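Long-range contacts in ricin B lectin (Clostridium thermocellum, PDB 3VSF), which is an exo-beta-1,3-galactanase that probably hydrolyses beta-1,3-galactan from chain ends, coupling a family 43 glycosidase domain to a galactose-binding ricin-type lectin domain: residues 129-137 with 147-156; 202-213 with 224-235. One frame throughout, in Å; residues are numbered along the deposited sequence.

Contact 1: 129-137 with 147-156; sequences GEFVMWMHW and RAAVAYSKTP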
loop_
_atom_site.group_PDB
_atom_site.type_symbol
_atom_site.label_atom_id
_atom_site.label_comp_id
_atom_site.label_asym_id
_atom_site.label_seq_id
_atom_site.Cartn_x
_atom_site.Cartn_y
_atom_site.Cartn_z
ATOM N N GLY A 129 -16.651 22.380 11.816
ATOM C CA GLY A 129 -15.341 22.656 12.378
ATOM C C GLY A 129 -14.970 21.640 13.440
ATOM O O GLY A 129 -14.098 21.884 14.274
ATOM N N GLU A 130 -15.641 20.493 13.405
ATOM C CA GLU A 130 -15.392 19.428 14.368
ATOM C C GLU A 130 -15.012 18.132 13.661
ATOM O O GLU A 130 -15.451 17.870 12.541
ATOM C CB GLU A 130 -16.619 19.213 15.258
ATOM C CG GLU A 130 -17.881 18.838 14.499
ATOM C CD GLU A 130 -19.122 18.881 15.368
ATOM O OE1 GLU A 130 -20.221 18.583 14.855
ATOM O OE2 GLU A 130 -18.999 19.216 16.566
ATOM N N PHE A 131 -14.188 17.324 14.322
ATOM C CA PHE A 131 -13.704 16.076 13.740
ATOM C C PHE A 131 -14.618 14.902 14.078
ATOM O O PHE A 131 -14.775 14.543 15.243
ATOM C CB PHE A 131 -12.281 15.784 14.218
ATOM C CG PHE A 131 -11.284 16.841 13.837
ATOM C CD1 PHE A 131 -10.575 16.747 12.651
ATOM C CD2 PHE A 131 -11.052 17.926 14.665
ATOM C CE1 PHE A 131 -9.655 17.716 12.298
ATOM C CE2 PHE A 131 -10.134 18.899 14.317
ATOM C CZ PHE A 131 -9.435 18.793 13.131
ATOM N N VAL A 132 -15.212 14.307 13.050
ATOM C CA VAL A 132 -16.096 13.162 13.232
ATOM C C VAL A 132 -15.332 11.853 13.058
ATOM O O VAL A 132 -14.557 11.697 12.113
ATOM C CB VAL A 132 -17.277 13.202 12.242
ATOM C CG1 VAL A 132 -18.189 12.004 12.452
ATOM C CG2 VAL A 132 -18.051 14.502 12.398
ATOM N N MET A 133 -15.551 10.916 13.975
ATOM C CA MET A 133 -14.852 9.636 13.947
ATOM C C MET A 133 -15.809 8.455 13.793
ATOM O O MET A 133 -16.777 8.327 14.542
ATOM C CB MET A 133 -14.008 9.462 15.213
ATOM C CG MET A 133 -13.480 8.053 15.417
ATOM S SD MET A 133 -12.449 7.902 16.886
ATOM C CE MET A 133 -12.307 6.122 17.017
ATOM N N TRP A 134 -15.528 7.597 12.818
ATOM C CA TRP A 134 -16.320 6.395 12.595
ATOM C C TRP A 134 -15.497 5.147 12.889
ATOM O O TRP A 134 -14.271 5.214 12.979
ATOM C CB TRP A 134 -16.846 6.357 11.162
ATOM C CG TRP A 134 -17.884 7.397 10.888
ATOM C CD1 TRP A 134 -17.674 8.728 10.671
ATOM C CD2 TRP A 134 -19.300 7.195 10.803
ATOM N NE1 TRP A 134 -18.873 9.366 10.456
ATOM C CE2 TRP A 134 -19.886 8.446 10.532
ATOM C CE3 TRP A 134 -20.129 6.076 10.930
ATOM C CZ2 TRP A 134 -21.261 8.610 10.385
ATOM C CZ3 TRP A 134 -21.494 6.240 10.783
ATOM C CH2 TRP A 134 -22.047 7.498 10.513
ATOM N N MET A 135 -16.171 4.010 13.038
ATOM C CA MET A 135 -15.490 2.765 13.373
ATOM C C MET A 135 -16.414 1.555 13.254
ATOM O O MET A 135 -17.565 1.677 12.836
ATOM C CB MET A 135 -14.918 2.843 14.790
ATOM C CG MET A 135 -15.976 2.837 15.882
ATOM S SD MET A 135 -15.598 3.961 17.241
ATOM C CE MET A 135 -15.844 5.546 16.446
ATOM N N HIS A 136 -15.894 0.390 13.625
ATOM C CA HIS A 136 -16.660 -0.849 13.597
ATOM C C HIS A 136 -16.840 -1.372 15.018
ATOM O O HIS A 136 -15.867 -1.516 15.759
ATOM C CB HIS A 136 -15.946 -1.892 12.736
ATOM C CG HIS A 136 -16.626 -3.226 12.709
ATOM N ND1 HIS A 136 -15.955 -4.397 12.423
ATOM C CD2 HIS A 136 -17.915 -3.576 12.926
ATOM C CE1 HIS A 136 -16.801 -5.410 12.469
ATOM N NE2 HIS A 136 -17.997 -4.939 12.772
ATOM N N TRP A 137 -18.083 -1.655 15.396
ATOM C CA TRP A 137 -18.383 -2.082 16.760
ATOM C C TRP A 137 -18.890 -3.521 16.820
ATOM O O TRP A 137 -19.680 -3.948 15.978
ATOM C CB TRP A 137 -19.407 -1.140 17.400
ATOM C CG TRP A 137 -19.593 -1.361 18.872
ATOM C CD1 TRP A 137 -18.921 -0.741 19.885
ATOM C CD2 TRP A 137 -20.514 -2.263 19.497
ATOM N NE1 TRP A 137 -19.365 -1.202 21.100
ATOM C CE2 TRP A 137 -20.343 -2.136 20.890
ATOM C CE3 TRP A 137 -21.464 -3.168 19.014
ATOM C CZ2 TRP A 137 -21.088 -2.879 21.803
ATOM C CZ3 TRP A 137 -22.203 -3.904 19.924
ATOM C CH2 TRP A 137 -22.010 -3.754 21.302
ATOM N N ARG A 147 -22.350 -3.466 13.413
ATOM C CA ARG A 147 -22.829 -2.091 13.445
ATOM C C ARG A 147 -21.681 -1.088 13.400
ATOM O O ARG A 147 -20.546 -1.405 13.758
ATOM C CB ARG A 147 -23.679 -1.854 14.694
ATOM C CG ARG A 147 -22.931 -2.078 15.997
ATOM C CD ARG A 147 -23.775 -1.717 17.210
ATOM N NE ARG A 147 -24.885 -2.640 17.421
ATOM C CZ ARG A 147 -25.520 -2.785 18.581
ATOM N NH1 ARG A 147 -25.147 -2.075 19.637
ATOM N NH2 ARG A 147 -26.522 -3.646 18.688
ATOM N N ALA A 148 -21.988 0.125 12.953
ATOM C CA ALA A 148 -21.016 1.208 12.938
ATOM C C ALA A 148 -21.149 2.041 14.204
ATOM O O ALA A 148 -22.194 2.034 14.854
ATOM C CB ALA A 148 -21.212 2.078 11.708
ATOM N N ALA A 149 -20.085 2.754 14.557
ATOM C CA ALA A 149 -20.102 3.621 15.729
ATOM C C ALA A 149 -19.570 5.001 15.366
ATOM O O ALA A 149 -18.770 5.142 14.442
ATOM C CB ALA A 149 -19.287 3.010 16.855
ATOM N N VAL A 150 -20.019 6.019 16.094
ATOM C CA VAL A 150 -19.646 7.393 15.784
ATOM C C VAL A 150 -19.185 8.159 17.020
ATOM O O VAL A 150 -19.634 7.893 18.134
ATOM C CB VAL A 150 -20.816 8.155 15.129
ATOM C CG1 VAL A 150 -20.347 9.502 14.603
ATOM C CG2 VAL A 150 -21.427 7.331 14.008
ATOM N N ALA A 151 -18.284 9.112 16.808
ATOM C CA ALA A 151 -17.812 9.997 17.864
ATOM C C ALA A 151 -17.349 11.302 17.231
ATOM O O ALA A 151 -17.329 11.426 16.007
ATOM C CB ALA A 151 -16.679 9.347 18.636
ATOM N N TYR A 152 -16.983 12.278 18.056
ATOM C CA TYR A 152 -16.502 13.553 17.533
ATOM C C TYR A 152 -15.829 14.415 18.596
ATOM O O TYR A 152 -15.973 14.174 19.795
ATOM C CB TYR A 152 -17.639 14.330 16.862
ATOM C CG TYR A 152 -18.672 14.874 17.822
ATOM C CD1 TYR A 152 -18.698 16.222 18.154
ATOM C CD2 TYR A 152 -19.621 14.040 18.397
ATOM C CE1 TYR A 152 -19.640 16.726 19.030
ATOM C CE2 TYR A 152 -20.568 14.534 19.276
ATOM C CZ TYR A 152 -20.572 15.877 19.588
ATOM O OH TYR A 152 -21.513 16.369 20.463
ATOM N N SER A 153 -15.090 15.420 18.137
ATOM C CA SER A 153 -14.374 16.326 19.024
ATOM C C SER A 153 -14.109 17.652 18.321
ATOM O O SER A 153 -14.034 17.708 17.093
ATOM C CB SER A 153 -13.053 15.699 19.473
ATOM O OG SER A 153 -12.301 16.600 20.266
ATOM N N LYS A 154 -13.973 18.719 19.100
ATOM C CA LYS A 154 -13.682 20.035 18.545
ATOM C C LYS A 154 -12.226 20.118 18.098
ATOM O O LYS A 154 -11.871 20.934 17.247
ATOM C CB LYS A 154 -13.987 21.130 19.570
ATOM C CG LYS A 154 -15.444 21.188 20.007
ATOM C CD LYS A 154 -16.361 21.523 18.840
ATOM C CE LYS A 154 -17.810 21.634 19.290
ATOM N NZ LYS A 154 -18.720 21.980 18.163
ATOM N N THR A 155 -11.389 19.264 18.680
ATOM C CA THR A 155 -9.971 19.214 18.342
ATOM C C THR A 155 -9.586 17.818 17.858
ATOM O O THR A 155 -10.250 16.838 18.196
ATOM C CB THR A 155 -9.095 19.598 19.549
ATOM O OG1 THR A 155 -9.347 18.695 20.632
ATOM C CG2 THR A 155 -9.399 21.018 19.997
ATOM N N PRO A 156 -8.510 17.724 17.061
ATOM C CA PRO A 156 -8.074 16.441 16.501
ATOM C C PRO A 156 -7.531 15.484 17.560
ATOM O O PRO A 156 -7.951 14.329 17.612
ATOM C CB PRO A 156 -6.955 16.846 15.536
ATOM C CG PRO A 156 -6.442 18.133 16.077
ATOM C CD PRO A 156 -7.643 18.836 16.631
#

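Contact 2: 202-213 with 224-235; sequences AANENMDLHLYE and LKAKLFVGQQRE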
loop_
_atom_site.group_PDB
_atom_site.type_symbol
_atom_site.label_atom_id
_atom_site.label_comp_id
_atom_site.label_asym_id
_atom_site.label_seq_id
_atom_site.Cartn_x
_atom_site.Cartn_y
_atom_site.Cartn_z
ATOM N N ALA A 202 -18.714 -3.023 4.775
ATOM C CA ALA A 202 -19.157 -4.294 4.213
ATOM C C ALA A 202 -20.486 -4.736 4.817
ATOM O O ALA A 202 -20.597 -4.928 6.030
ATOM C CB ALA A 202 -18.096 -5.363 4.419
ATOM N N ALA A 203 -21.492 -4.901 3.964
ATOM C CA ALA A 203 -22.813 -5.330 4.405
ATOM C C ALA A 203 -23.178 -6.690 3.817
ATOM O O ALA A 203 -22.426 -7.256 3.025
ATOM C CB ALA A 203 -23.858 -4.291 4.028
ATOM N N ASN A 204 -24.336 -7.207 4.215
ATOM C CA ASN A 204 -24.828 -8.484 3.708
ATOM C C ASN A 204 -23.817 -9.611 3.908
ATOM O O ASN A 204 -23.480 -10.327 2.966
ATOM C CB ASN A 204 -25.201 -8.359 2.227
ATOM C CG ASN A 204 -26.064 -9.508 1.742
ATOM O OD1 ASN A 204 -26.042 -10.600 2.310
ATOM N ND2 ASN A 204 -26.828 -9.267 0.684
ATOM N N GLU A 205 -23.339 -9.761 5.140
ATOM C CA GLU A 205 -22.350 -10.785 5.468
ATOM C C GLU A 205 -21.030 -10.571 4.731
ATOM O O GLU A 205 -20.463 -11.508 4.169
ATOM C CB GLU A 205 -22.895 -12.185 5.171
ATOM C CG GLU A 205 -23.786 -12.746 6.265
ATOM C CD GLU A 205 -23.043 -12.942 7.572
ATOM O OE1 GLU A 205 -23.399 -12.272 8.564
ATOM O OE2 GLU A 205 -22.104 -13.767 7.607
ATOM N N ASN A 206 -20.546 -9.331 4.743
ATOM C CA ASN A 206 -19.286 -8.981 4.092
ATOM C C ASN A 206 -19.252 -9.340 2.607
ATOM O O ASN A 206 -18.191 -9.332 1.984
ATOM C CB ASN A 206 -18.106 -9.633 4.818
ATOM C CG ASN A 206 -18.023 -9.233 6.279
ATOM O OD1 ASN A 206 -18.550 -8.194 6.681
ATOM N ND2 ASN A 206 -17.358 -10.055 7.081
ATOM N N MET A 207 -20.415 -9.652 2.043
ATOM C CA MET A 207 -20.502 -10.031 0.638
ATOM C C MET A 207 -20.682 -8.813 -0.260
ATOM O O MET A 207 -20.275 -8.820 -1.422
ATOM C CB MET A 207 -21.649 -11.019 0.416
ATOM C CG MET A 207 -21.493 -12.335 1.160
ATOM S SD MET A 207 -20.077 -13.298 0.595
ATOM C CE MET A 207 -20.458 -13.474 -1.147
ATOM N N ASP A 208 -21.298 -7.767 0.282
ATOM C CA ASP A 208 -21.545 -6.551 -0.480
ATOM C C ASP A 208 -20.927 -5.337 0.203
ATOM O O ASP A 208 -20.812 -5.292 1.427
ATOM C CB ASP A 208 -23.049 -6.332 -0.669
ATOM C CG ASP A 208 -23.743 -7.533 -1.284
ATOM O OD1 ASP A 208 -23.066 -8.326 -1.972
ATOM O OD2 ASP A 208 -24.967 -7.684 -1.080
ATOM N N LEU A 209 -20.522 -4.356 -0.597
ATOM C CA LEU A 209 -20.020 -3.096 -0.066
ATOM C C LEU A 209 -21.097 -2.025 -0.158
ATOM O O LEU A 209 -21.686 -1.814 -1.218
ATOM C CB LEU A 209 -18.769 -2.644 -0.822
ATOM C CG LEU A 209 -17.445 -3.308 -0.437
ATOM C CD1 LEU A 209 -16.322 -2.818 -1.338
ATOM C CD2 LEU A 209 -17.121 -3.038 1.023
ATOM N N HIS A 210 -21.356 -1.355 0.958
ATOM C CA HIS A 210 -22.341 -0.282 0.987
ATOM C C HIS A 210 -21.677 1.080 1.148
ATOM O O HIS A 210 -20.915 1.305 2.089
ATOM C CB HIS A 210 -23.360 -0.512 2.107
ATOM C CG HIS A 210 -24.428 -1.503 1.759
ATOM N ND1 HIS A 210 -25.448 -1.832 2.626
ATOM C CD2 HIS A 210 -24.639 -2.231 0.638
ATOM C CE1 HIS A 210 -26.238 -2.724 2.055
ATOM N NE2 HIS A 210 -25.769 -2.983 0.848
ATOM N N LEU A 211 -21.965 1.983 0.216
ATOM C CA LEU A 211 -21.471 3.350 0.294
ATOM C C LEU A 211 -22.581 4.269 0.786
ATOM O O LEU A 211 -23.531 4.551 0.056
ATOM C CB LEU A 211 -20.967 3.820 -1.070
ATOM C CG LEU A 211 -20.410 5.245 -1.129
ATOM C CD1 LEU A 211 -19.213 5.393 -0.202
ATOM C CD2 LEU A 211 -20.036 5.619 -2.554
ATOM N N TYR A 212 -22.462 4.727 2.027
ATOM C CA TYR A 212 -23.471 5.594 2.623
ATOM C C TYR A 212 -23.075 7.061 2.517
ATOM O O TYR A 212 -21.938 7.429 2.810
ATOM C CB TYR A 212 -23.693 5.230 4.094
ATOM C CG TYR A 212 -24.051 3.782 4.331
ATOM C CD1 TYR A 212 -25.359 3.337 4.188
ATOM C CD2 TYR A 212 -23.083 2.861 4.708
ATOM C CE1 TYR A 212 -25.690 2.013 4.407
ATOM C CE2 TYR A 212 -23.405 1.537 4.930
ATOM C CZ TYR A 212 -24.710 1.118 4.778
ATOM O OH TYR A 212 -25.032 -0.201 4.998
ATOM N N GLU A 213 -24.020 7.894 2.097
ATOM C CA GLU A 213 -23.811 9.335 2.078
ATOM C C GLU A 213 -24.211 9.921 3.424
ATOM O O GLU A 213 -25.313 9.675 3.913
ATOM C CB GLU A 213 -24.624 9.988 0.958
ATOM C CG GLU A 213 -24.496 11.502 0.904
ATOM C CD GLU A 213 -25.329 12.121 -0.201
ATOM O OE1 GLU A 213 -25.918 11.364 -1.001
ATOM O OE2 GLU A 213 -25.395 13.367 -0.270
ATOM N N LEU A 224 -28.340 5.816 1.149
ATOM C CA LEU A 224 -27.497 4.749 0.628
ATOM C C LEU A 224 -27.067 5.110 -0.789
ATOM O O LEU A 224 -27.813 4.900 -1.746
ATOM C CB LEU A 224 -28.253 3.417 0.641
ATOM C CG LEU A 224 -27.485 2.136 0.299
ATOM C CD1 LEU A 224 -27.392 1.913 -1.205
ATOM C CD2 LEU A 224 -26.103 2.140 0.942
ATOM N N LYS A 225 -25.865 5.662 -0.915
ATOM C CA LYS A 225 -25.382 6.160 -2.198
ATOM C C LYS A 225 -25.355 5.075 -3.271
ATOM O O LYS A 225 -25.862 5.277 -4.376
ATOM C CB LYS A 225 -23.995 6.794 -2.049
ATOM C CG LYS A 225 -23.541 7.566 -3.274
ATOM C CD LYS A 225 -24.552 8.639 -3.648
ATOM C CE LYS A 225 -24.126 9.399 -4.895
ATOM N NZ LYS A 225 -25.138 10.415 -5.297
ATOM N N ALA A 226 -24.768 3.926 -2.946
ATOM C CA ALA A 226 -24.678 2.830 -3.907
ATOM C C ALA A 226 -24.187 1.525 -3.287
ATOM O O ALA A 226 -23.480 1.526 -2.278
ATOM C CB ALA A 226 -23.783 3.225 -5.076
ATOM N N LYS A 227 -24.577 0.413 -3.901
ATOM C CA LYS A 227 -24.051 -0.897 -3.541
ATOM C C LYS A 227 -22.940 -1.259 -4.520
ATOM O O LYS A 227 -23.145 -1.239 -5.733
ATOM C CB LYS A 227 -25.154 -1.956 -3.583
ATOM C CG LYS A 227 -26.281 -1.728 -2.588
ATOM C CD LYS A 227 -27.309 -2.848 -2.658
ATOM C CE LYS A 227 -28.412 -2.657 -1.629
ATOM N NZ LYS A 227 -29.407 -3.763 -1.669
ATOM N N LEU A 228 -21.766 -1.588 -3.993
ATOM C CA LEU A 228 -20.595 -1.811 -4.834
ATOM C C LEU A 228 -20.037 -3.225 -4.722
ATOM O O LEU A 228 -19.818 -3.733 -3.622
ATOM C CB LEU A 228 -19.503 -0.795 -4.491
ATOM C CG LEU A 228 -19.924 0.675 -4.533
ATOM C CD1 LEU A 228 -18.791 1.570 -4.057
ATOM C CD2 LEU A 228 -20.373 1.066 -5.931
ATOM N N PHE A 229 -19.805 -3.853 -5.872
ATOM C CA PHE A 229 -19.172 -5.166 -5.925
ATOM C C PHE A 229 -19.964 -6.211 -5.146
ATOM O O PHE A 229 -19.447 -6.830 -4.216
ATOM C CB PHE A 229 -17.740 -5.082 -5.396
ATOM C CG PHE A 229 -16.910 -4.025 -6.068
ATOM C CD1 PHE A 229 -17.079 -3.746 -7.415
ATOM C CD2 PHE A 229 -15.970 -3.304 -5.352
ATOM C CE1 PHE A 229 -16.321 -2.773 -8.037
ATOM C CE2 PHE A 229 -15.209 -2.328 -5.967
ATOM C CZ PHE A 229 -15.385 -2.063 -7.311
ATOM N N VAL A 230 -21.220 -6.404 -5.537
ATOM C CA VAL A 230 -22.106 -7.334 -4.847
ATOM C C VAL A 230 -21.677 -8.787 -5.045
ATOM O O VAL A 230 -21.321 -9.195 -6.149
ATOM C CB VAL A 230 -23.569 -7.160 -5.304
ATOM C CG1 VAL A 230 -24.062 -5.760 -4.976
ATOM C CG2 VAL A 230 -23.701 -7.439 -6.794
ATOM N N GLY A 231 -21.704 -9.556 -3.961
ATOM C CA GLY A 231 -21.374 -10.968 -4.010
ATOM C C GLY A 231 -19.907 -11.254 -4.266
ATOM O O GLY A 231 -19.503 -12.413 -4.368
ATOM N N GLN A 232 -19.105 -10.199 -4.367
ATOM C CA GLN A 232 -17.683 -10.349 -4.654
ATOM C C GLN A 232 -16.848 -10.373 -3.375
ATOM O O GLN A 232 -15.658 -10.691 -3.404
ATOM C CB GLN A 232 -17.210 -9.252 -5.609
ATOM C CG GLN A 232 -17.898 -9.303 -6.968
ATOM C CD GLN A 232 -17.526 -8.140 -7.865
ATOM O OE1 GLN A 232 -16.726 -7.285 -7.491
ATOM N NE2 GLN A 232 -18.108 -8.104 -9.058
ATOM N N GLN A 233 -17.481 -10.034 -2.257
ATOM C CA GLN A 233 -16.881 -10.215 -0.938
ATOM C C GLN A 233 -15.555 -9.468 -0.775
ATOM O O GLN A 233 -14.527 -10.072 -0.469
ATOM C CB GLN A 233 -16.688 -11.710 -0.661
ATOM C CG GLN A 233 -16.419 -12.064 0.791
ATOM C CD GLN A 233 -16.418 -13.564 1.025
ATOM O OE1 GLN A 233 -16.734 -14.344 0.127
ATOM N NE2 GLN A 233 -16.062 -13.975 2.237
ATOM N N ARG A 234 -15.587 -8.154 -0.976
ATOM C CA ARG A 234 -14.397 -7.327 -0.807
ATOM C C ARG A 234 -14.368 -6.698 0.583
ATOM O O ARG A 234 -15.397 -6.263 1.098
ATOM C CB ARG A 234 -14.337 -6.240 -1.882
ATOM C CG ARG A 234 -14.384 -6.771 -3.307
ATOM C CD ARG A 234 -13.337 -7.849 -3.530
ATOM N NE ARG A 234 -11.984 -7.357 -3.293
ATOM C CZ ARG A 234 -10.892 -8.111 -3.367
ATOM N NH1 ARG A 234 -10.992 -9.399 -3.669
ATOM N NH2 ARG A 234 -9.700 -7.580 -3.136
ATOM N N GLU A 235 -13.182 -6.648 1.185
ATOM C CA GLU A 235 -13.034 -6.127 2.541
ATOM C C GLU A 235 -12.020 -4.989 2.613
ATOM O O GLU A 235 -11.486 -4.556 1.594
ATOM C CB GLU A 235 -12.621 -7.248 3.498
ATOM C CG GLU A 235 -13.486 -8.490 3.396
ATOM C CD GLU A 235 -14.962 -8.180 3.525
ATOM O OE1 GLU A 235 -15.332 -7.404 4.431
ATOM O OE2 GLU A 235 -15.753 -8.704 2.713
#

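Contact 1: 129-137 with 147-156
Trp-137 and Arg-147 close one end of this strand pair by lying side by side and pointing the same way. Trp-137 CZ3 lies over one face of the guanidinium group, the two planes 16° apart; Arg-147 NH1 sits 3.5 Å from Trp-137 CZ3. Two torsions bring it there: CG of Arg-147 is tucked between the backbone N and the carbonyl carbon (chi1 61°), and a bend at chi3 turns the tip alongside the indole. Outside partners hold both groups, Ser-165 OG taking NH1 of the arginine and Glu-111 O taking NE1 of the tryptophan.

On the other face of the sheet, Val-150 places its CG2 branch over the six-membered ring of Trp-134, 3.4 Å from the ring centroid, a CH-pi contact, while Ala-148 CB reaches the edge of the same indole. Back on the face of Trp-137, at the far end of the pair, Phe-131 repeats the theme: Pro-156 lies across one ring face, with its CB 4.1 Å from the centroid. Beside it, Lys-154 NZ meets Glu-130 OE2 at 3.2 Å from above the carboxylate plane, and the other oxygen, OE1, is bridged to Lys-219, so the carboxylate is shared by two lysines.

Between these ends, Met-135 CG rests against Ala-149 CB at 3.5 Å. The backbones are tied by alternating bonds, among them the straight Met-133 N to Ala-151 O bond of 2.7 Å. The whole is an antiparallel beta hairpin, forming the two central strands of a four-stranded blade in the five-bladed beta-propeller of glycoside hydrolase family 43.

Contact 2: 202-213 with 224-235
Leu-209 and Leu-228 face each other as a hydrogen-bonded antiparallel pair in a beta hairpin, the last two strands of a propeller blade, with Leu-228 N bonded to Leu-209 O at 2.8 Å. The side chain of Leu-209 illustrates how one residue can serve both the hairpin and what follows it. Its CB lies 3.2 Å from Leu-228 O and 4.2 Å from Leu-228 CB. CG, set beside the backbone N and opposite the carbonyl carbon (chi1 -80°), carries the chain past that carbonyl toward the segment leaving the strand. There the branches part: CD1 reaches Arg-234 CB at 4.0 Å and lies nearly as close to CD2 of Phe-229, whereas CD2 sits 3.7 Å from Arg-234 O. Leu-248 and Thr-250 of the next blade also touch this leucine.

Further along, Lys-225 and Ala-226 both face Leu-211, a classic beta bulge that shifts the register by one. Beyond it, on the other face of the sheet, Leu-224 CD2 lies 3.5 Å from Tyr-212 CE1. The phenol is fixed at its far end, since His-210 ND1 donates to Tyr-212 OH in the plane of the imidazole, and Lys-227 runs alongside that histidine with its methylenes against CD2 and NE2.

At the opposite end the chain folds back through a type II turn from Phe-229 to Gln-232. Met-207 O accepts Gln-233 N just past this turn, and Asp-208 holds the turn itself: its OD1 accepts the backbone N of Gly-231 at 2.7 Å, met nearly along the C-O axis.

Contact 1 closes before contact 2 opens, and the two occupy successive blades of the same propeller. Contact 1 pairs the second and third strands of the sheet spanning 116-166, contact 2 the third and fourth of the sheet spanning 187-228. Their centres are 21 Å apart and their nearest atoms about 7 Å; they do not touch, but intervening residues bridge them: Trp-134 packs on Phe-199 of the second blade, and Arg-185 touches His-136 while bonding to the backbone of Ala-202. Packing of this kind joins neighbouring blades of the family 43 propeller domain; the galactose-binding residues, such as Asp-422, belong to the separate lectin domain.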